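Enhancer of mRNA-decapping protein 4 homolog (Drosophila melanogaster, PDB 2VXG) probably takes part in mRNA decapping during mRNA degradation and is required for silencing a subset of endogenous miRNA targets. Local coordinates at residues L24-D28 with L29-E33; K99-T102 with E103-R106. All coordinates share one frame; numbering follows the deposited sequence.

Both contacts are local, made between neighbours along the chain of the all-helical C-terminal domain of Ge-1, and their centres lie about 19 Å apart without touching. Contact 1 is the turn from helix 16-25 into helix 29-38, a surface feature in which a charged side chain caps a helix start. Contact 2 sits wholly within helix 91-114 and is partly buried; there the bonds run from backbone to backbone and no side chain bonds across the two segments. Helix 54-66 is common to both, taking Leu24 and Val32 from contact 1 and Val100 and Leu104 from contact 2. Helix 2-13 also borders contact 1, whereas helix 121-134 borders contact 2.

Contact 1 (L24-D28 with L29-E33); sequences LLAND and LGLVE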
ATOM      1  N   LEU A  24       5.640  -7.015   5.480  1.00 15.26           N
ATOM      2  CA  LEU A  24       4.189  -7.261   5.489  1.00 14.94           C
ATOM      3  C   LEU A  24       3.709  -8.442   6.349  1.00 15.66           C
ATOM      4  O   LEU A  24       2.547  -8.461   6.838  1.00 14.39           O
ATOM      5  CB  LEU A  24       3.650  -7.410   4.066  1.00 15.44           C
ATOM      6  CG  LEU A  24       3.677  -6.171   3.176  1.00 13.70           C
ATOM      7  CD1 LEU A  24       3.454  -6.489   1.704  1.00 14.65           C
ATOM      8  CD2 LEU A  24       2.691  -5.117   3.699  1.00 11.67           C
ATOM      9  N   LEU A  25       4.563  -9.450   6.487  1.00 15.76           N
ATOM     10  CA  LEU A  25       4.293 -10.590   7.411  1.00 16.43           C
ATOM     11  C   LEU A  25       4.519 -10.295   8.886  1.00 15.88           C
ATOM     12  O   LEU A  25       4.171 -11.099   9.722  1.00 16.40           O
ATOM     13  CB  LEU A  25       5.140 -11.787   7.015  1.00 15.95           C
ATOM     14  CG  LEU A  25       4.736 -12.445   5.692  1.00 16.21           C
ATOM     15  CD1 LEU A  25       5.696 -13.543   5.312  1.00 19.53           C
ATOM     16  CD2 LEU A  25       3.337 -13.000   5.786  1.00 18.94           C
ATOM     17  N   ALA A  26       5.172  -9.181   9.209  1.00 16.53           N
ATOM     18  CA  ALA A  26       5.463  -8.787  10.595  1.00 17.00           C
ATOM     19  C   ALA A  26       4.262  -8.224  11.364  1.00 18.23           C
ATOM     20  O   ALA A  26       4.310  -8.067  12.601  1.00 19.09           O
ATOM     21  CB  ALA A  26       6.702  -7.725  10.605  1.00 17.45           C
ATOM     22  N   ASN A  27       3.178  -7.898  10.652  1.00 17.32           N
ATOM     23  CA  ASN A  27       1.997  -7.301  11.290  1.00 18.14           C
ATOM     24  C   ASN A  27       2.442  -6.016  12.006  1.00 18.05           C
ATOM     25  O   ASN A  27       2.222  -5.818  13.197  1.00 16.12           O
ATOM     26  CB  ASN A  27       1.324  -8.317  12.237  1.00 18.58           C
ATOM     27  CG  ASN A  27       0.142  -7.755  12.986  1.00 20.02           C
ATOM     28  OD1 ASN A  27      -0.682  -7.031  12.420  1.00 20.60           O
ATOM     29  ND2 ASN A  27       0.030  -8.120  14.263  1.00 23.15           N
ATOM     30  N   ASP A  28       3.160  -5.175  11.290  1.00 18.07           N
ATOM     31  CA  ASP A  28       3.712  -3.978  11.919  1.00 18.85           C
ATOM     32  C   ASP A  28       3.744  -2.863  10.886  1.00 18.30           C
ATOM     33  O   ASP A  28       4.628  -2.794  10.044  1.00 18.24           O
ATOM     34  CB  ASP A  28       5.089  -4.281  12.499  1.00 18.83           C
ATOM     35  CG  ASP A  28       5.710  -3.108  13.233  1.00 19.10           C
ATOM     36  OD1 ASP A  28       5.370  -1.939  12.966  1.00 17.13           O
ATOM     37  OD2 ASP A  28       6.568  -3.393  14.090  1.00 21.95           O
ATOM     38  N   LEU A  29       2.760  -1.982  10.960  1.00 18.91           N
ATOM     39  CA  LEU A  29       2.668  -0.913   9.962  1.00 18.86           C
ATOM     40  C   LEU A  29       3.843   0.037  10.059  1.00 18.22           C
ATOM     41  O   LEU A  29       4.235   0.604   9.060  1.00 19.52           O
ATOM     42  CB  LEU A  29       1.328  -0.175  10.058  1.00 19.32           C
ATOM     43  CG  LEU A  29       1.003   0.845   8.944  1.00 19.42           C
ATOM     44  CD1 LEU A  29       1.147   0.310   7.461  1.00 17.98           C
ATOM     45  CD2 LEU A  29      -0.365   1.467   9.177  1.00 19.47           C
ATOM     46  N   GLY A  30       4.434   0.183  11.237  1.00 17.90           N
ATOM     47  CA  GLY A  30       5.661   0.974  11.399  1.00 17.23           C
ATOM     48  C   GLY A  30       6.853   0.409  10.611  1.00 16.85           C
ATOM     49  O   GLY A  30       7.674   1.161  10.043  1.00 17.21           O
ATOM     50  N   LEU A  31       6.964  -0.911  10.565  1.00 15.57           N
ATOM     51  CA  LEU A  31       8.027  -1.544   9.781  1.00 15.71           C
ATOM     52  C   LEU A  31       7.791  -1.408   8.266  1.00 14.58           C
ATOM     53  O   LEU A  31       8.733  -1.203   7.503  1.00 15.58           O
ATOM     54  CB  LEU A  31       8.136  -3.012  10.163  1.00 15.52           C
ATOM     55  CG  LEU A  31       9.302  -3.753   9.512  1.00 15.26           C
ATOM     56  CD1 LEU A  31      10.684  -3.141   9.999  1.00 16.79           C
ATOM     57  CD2 LEU A  31       9.127  -5.249   9.917  1.00 16.28           C
ATOM     58  N   VAL A  32       6.533  -1.505   7.865  1.00 15.37           N
ATOM     59  CA  VAL A  32       6.124  -1.221   6.509  1.00 16.33           C
ATOM     60  C   VAL A  32       6.533   0.203   6.123  1.00 17.27           C
ATOM     61  O   VAL A  32       7.127   0.389   5.045  1.00 17.63           O
ATOM     62  CB  VAL A  32       4.605  -1.454   6.289  1.00 16.12           C
ATOM     63  CG1 VAL A  32       4.201  -1.042   4.844  1.00 15.52           C
ATOM     64  CG2 VAL A  32       4.242  -2.934   6.554  1.00 16.00           C
ATOM     65  N   GLU A  33       6.207   1.187   6.974  1.00 18.95           N
ATOM     66  CA  GLU A  33       6.620   2.588   6.717  1.00 20.05           C
ATOM     67  C   GLU A  33       8.117   2.777   6.611  1.00 19.43           C
ATOM     68  O   GLU A  33       8.576   3.396   5.659  1.00 18.90           O
ATOM     69  CB  GLU A  33       6.031   3.545   7.725  1.00 20.34           C
ATOM     70  CG  GLU A  33       4.564   3.627   7.631  1.00 22.72           C
ATOM     71  CD  GLU A  33       3.962   4.601   8.643  1.00 25.35           C
ATOM     72  OE1 GLU A  33       4.489   5.741   8.731  1.00 26.20           O
ATOM     73  OE2 GLU A  33       2.961   4.208   9.335  1.00 30.56           O
TER
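The carbonyl oxygen of Asp28 receives two backbone N-H groups from the first turn of helix 29-38. Val32 N donates the straighter bond, 3.2 Å to Asp28 O at 167°, and lies in the carbonyl plane; Leu31 N comes to 3.0 Å from Asp28 O, but that bond is bent and weak. The same Leu31 N is also held by the Asp28 side chain, with OD1 at 3.1 Å and an N-H...O angle of 148°. It meets OD1 from above the carboxylate plane. With CG anti to the backbone N (chi1 -177°), the Asp28 carboxylate swings forward over the helix start, where OD1 also comes within 2.9 Å of Gly30 N. The amides of this first turn would be expected to favour the charged form of the acid. An alanine here would remove the carboxylate and would probably leave Leu31 N with little more than its weak bond to the Asp28 carbonyl, fraying the helix start.

Two apolar touches flank the cap. Ala26 CB meets the Leu31 methyl CD2 at 3.5 Å, a close approach, and Met3 of helix 2-13 packs against both residues. On the other flank Leu24 CD2 reaches Val32 CG2 at 3.9 Å, the two side chains running at a slant to one another. Helix 54-66 closes over that pair, with Leu60 and Gln63 against Val32, and Gln63 NE2 also bonds to Leu24 O. Between the helices Asn27 takes positive phi, which turns the chain out of helix 16-25 and brings Asp28 into position. The result is a tight turn joining two consecutive helices of an all-alpha domain, the second helix opened by an aspartate N-cap.

Contact 2 (K99-T102 with E103-R106); sequences KVLT and ELYR
Four successive backbone bonds join Lys99-Thr102 to Glu103-Arg106, the i to i+4 ladder of an alpha-helix in the middle of helix 91-114. Tyr105 N to Leu101 O is the shortest at 2.8 Å, and Leu104 N to Val100 O follows at 2.9 Å. Arg106 N reaches Thr102 O at 3.1 Å in the most bent of the four, its N-H...O angle 151°; Glu103 N and Lys99 O, at 3.2 Å, keep a straighter bond. Along the buried flank, Leu101 and Leu104 bring methyl against methyl, CD2 to CD2 at 4.1 Å. Their torsions differ: Leu101 has CG beside its backbone N (chi1 -57°), while Leu104 has CG anti to its own N (chi1 167°), and their branches meet at an angle.

Further out, Leu58 and Ile61 of helix 54-66 lie against Val100, and Ile61 also touches Leu104. Helix 121-134 takes the adjoining part of that buried side, with Tyr134 on Leu101, Ile131 on Leu104 and Tyr105, and Met128 on Tyr105. Leu104 thus touches both neighbours, while Lys99, Glu103 and Arg106 are exposed. Thr102 and Tyr105 are both phosphorylation sites, unmodified in this model. The Tyr105 ring leads away from Lys99-Thr102 and makes a cation-pi contact with Arg135. Thr102 is turned back along its own helix, and its OG1 is hydrogen-bonded to Pro98 O.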
ATOM      1  N   LYS A  99     -12.376  -7.738  -3.282  1.00 21.98           N
ATOM      2  CA  LYS A  99     -12.465  -7.729  -1.832  1.00 21.79           C
ATOM      3  C   LYS A  99     -11.547  -6.705  -1.234  1.00 20.73           C
ATOM      4  O   LYS A  99     -11.967  -5.939  -0.409  1.00 19.25           O
ATOM      5  CB  LYS A  99     -12.174  -9.098  -1.240  1.00 23.62           C
ATOM      6  CG  LYS A  99     -13.366 -10.052  -1.299  1.00 26.30           C
ATOM      7  CD  LYS A  99     -13.359 -10.929  -2.545  1.00 30.01           C
ATOM      8  CE  LYS A  99     -14.680 -11.703  -2.685  1.00 30.26           C
ATOM      9  NZ  LYS A  99     -15.307 -11.514  -4.046  1.00 33.96           N
ATOM     10  N   VAL A 100     -10.287  -6.668  -1.678  1.00 19.48           N
ATOM     11  CA  VAL A 100      -9.330  -5.703  -1.131  1.00 17.75           C
ATOM     12  C   VAL A 100      -9.783  -4.276  -1.413  1.00 17.17           C
ATOM     13  O   VAL A 100      -9.703  -3.432  -0.561  1.00 14.39           O
ATOM     14  CB  VAL A 100      -7.932  -5.958  -1.706  1.00 17.60           C
ATOM     15  CG1 VAL A 100      -6.935  -4.855  -1.353  1.00 15.11           C
ATOM     16  CG2 VAL A 100      -7.450  -7.361  -1.257  1.00 14.90           C
ATOM     17  N   LEU A 101     -10.299  -4.006  -2.608  1.00 18.18           N
ATOM     18  CA  LEU A 101     -10.714  -2.628  -2.902  1.00 18.50           C
ATOM     19  C   LEU A 101     -11.957  -2.178  -2.174  1.00 18.69           C
ATOM     20  O   LEU A 101     -12.105  -0.978  -1.884  1.00 18.13           O
ATOM     21  CB  LEU A 101     -10.890  -2.415  -4.405  1.00 19.13           C
ATOM     22  CG  LEU A 101      -9.687  -2.714  -5.266  1.00 18.93           C
ATOM     23  CD1 LEU A 101     -10.028  -2.542  -6.745  1.00 20.83           C
ATOM     24  CD2 LEU A 101      -8.514  -1.849  -4.810  1.00 24.13           C
ATOM     25  N   THR A 102     -12.880  -3.104  -1.943  1.00 19.70           N
ATOM     26  CA  THR A 102     -14.097  -2.824  -1.186  1.00 20.11           C
ATOM     27  C   THR A 102     -13.753  -2.399   0.264  1.00 19.88           C
ATOM     28  O   THR A 102     -14.355  -1.471   0.827  1.00 19.46           O
ATOM     29  CB  THR A 102     -15.004  -4.077  -1.190  1.00 21.20           C
ATOM     30  OG1 THR A 102     -15.458  -4.318  -2.526  1.00 22.71           O
ATOM     31  CG2 THR A 102     -16.184  -3.912  -0.278  1.00 21.65           C
ATOM     32  N   GLU A 103     -12.793  -3.102   0.865  1.00 20.55           N
ATOM     33  CA  GLU A 103     -12.328  -2.763   2.204  1.00 19.75           C
ATOM     34  C   GLU A 103     -11.483  -1.478   2.225  1.00 19.01           C
ATOM     35  O   GLU A 103     -11.603  -0.686   3.156  1.00 18.78           O
ATOM     36  CB  GLU A 103     -11.523  -3.930   2.792  1.00 20.87           C
ATOM     37  CG  GLU A 103     -11.273  -3.859   4.302  1.00 22.61           C
ATOM     38  CD  GLU A 103     -12.556  -3.800   5.193  1.00 26.92           C
ATOM     39  OE1 GLU A 103     -13.667  -4.045   4.708  1.00 30.18           O
ATOM     40  OE2 GLU A 103     -12.436  -3.521   6.416  1.00 27.79           O
ATOM     41  N   LEU A 104     -10.645  -1.277   1.207  1.00 18.22           N
ATOM     42  CA  LEU A 104      -9.909  -0.034   1.030  1.00 17.78           C
ATOM     43  C   LEU A 104     -10.895   1.136   0.968  1.00 18.05           C
ATOM     44  O   LEU A 104     -10.734   2.135   1.657  1.00 15.49           O
ATOM     45  CB  LEU A 104      -9.048  -0.084  -0.250  1.00 18.29           C
ATOM     46  CG  LEU A 104      -8.475   1.270  -0.697  1.00 18.17           C
ATOM     47  CD1 LEU A 104      -7.488   1.843   0.318  1.00 20.11           C
ATOM     48  CD2 LEU A 104      -7.844   1.192  -2.083  1.00 17.51           C
ATOM     49  N   TYR A 105     -11.932   0.978   0.142  1.00 18.27           N
ATOM     50  CA  TYR A 105     -12.982   1.976   0.023  1.00 18.11           C
ATOM     51  C   TYR A 105     -13.643   2.329   1.350  1.00 18.33           C
ATOM     52  O   TYR A 105     -13.801   3.502   1.669  1.00 16.49           O
ATOM     53  CB  TYR A 105     -14.062   1.495  -0.953  1.00 18.82           C
ATOM     54  CG  TYR A 105     -14.933   2.638  -1.407  1.00 19.65           C
ATOM     55  CD1 TYR A 105     -14.629   3.341  -2.557  1.00 20.15           C
ATOM     56  CD2 TYR A 105     -16.050   3.020  -0.670  1.00 21.16           C
ATOM     57  CE1 TYR A 105     -15.387   4.364  -2.971  1.00 19.49           C
ATOM     58  CE2 TYR A 105     -16.829   4.065  -1.072  1.00 21.50           C
ATOM     59  CZ  TYR A 105     -16.483   4.744  -2.232  1.00 20.02           C
ATOM     60  OH  TYR A 105     -17.238   5.785  -2.657  1.00 21.18           O
ATOM     61  N   ARG A 106     -14.001   1.279   2.099  1.00 18.34           N
ATOM     62  CA  ARG A 106     -14.687   1.375   3.387  1.00 18.59           C
ATOM     63  C   ARG A 106     -13.790   2.095   4.389  1.00 17.72           C
ATOM     64  O   ARG A 106     -14.230   2.987   5.093  1.00 16.13           O
ATOM     65  CB  ARG A 106     -15.120  -0.050   3.873  1.00 18.92           C
ATOM     66  CG  ARG A 106     -15.978  -0.157   5.188  1.00 20.76           C
ATOM     67  CD  ARG A 106     -16.843  -1.488   5.193  1.00 22.84           C
ATOM     68  NE  ARG A 106     -17.516  -1.839   6.455  1.00 29.05           N
ATOM     69  CZ  ARG A 106     -18.815  -1.661   6.768  1.00 30.03           C
ATOM     70  NH1 ARG A 106     -19.675  -1.061   5.951  1.00 30.51           N
ATOM     71  NH2 ARG A 106     -19.254  -2.058   7.955  1.00 30.89           N
TER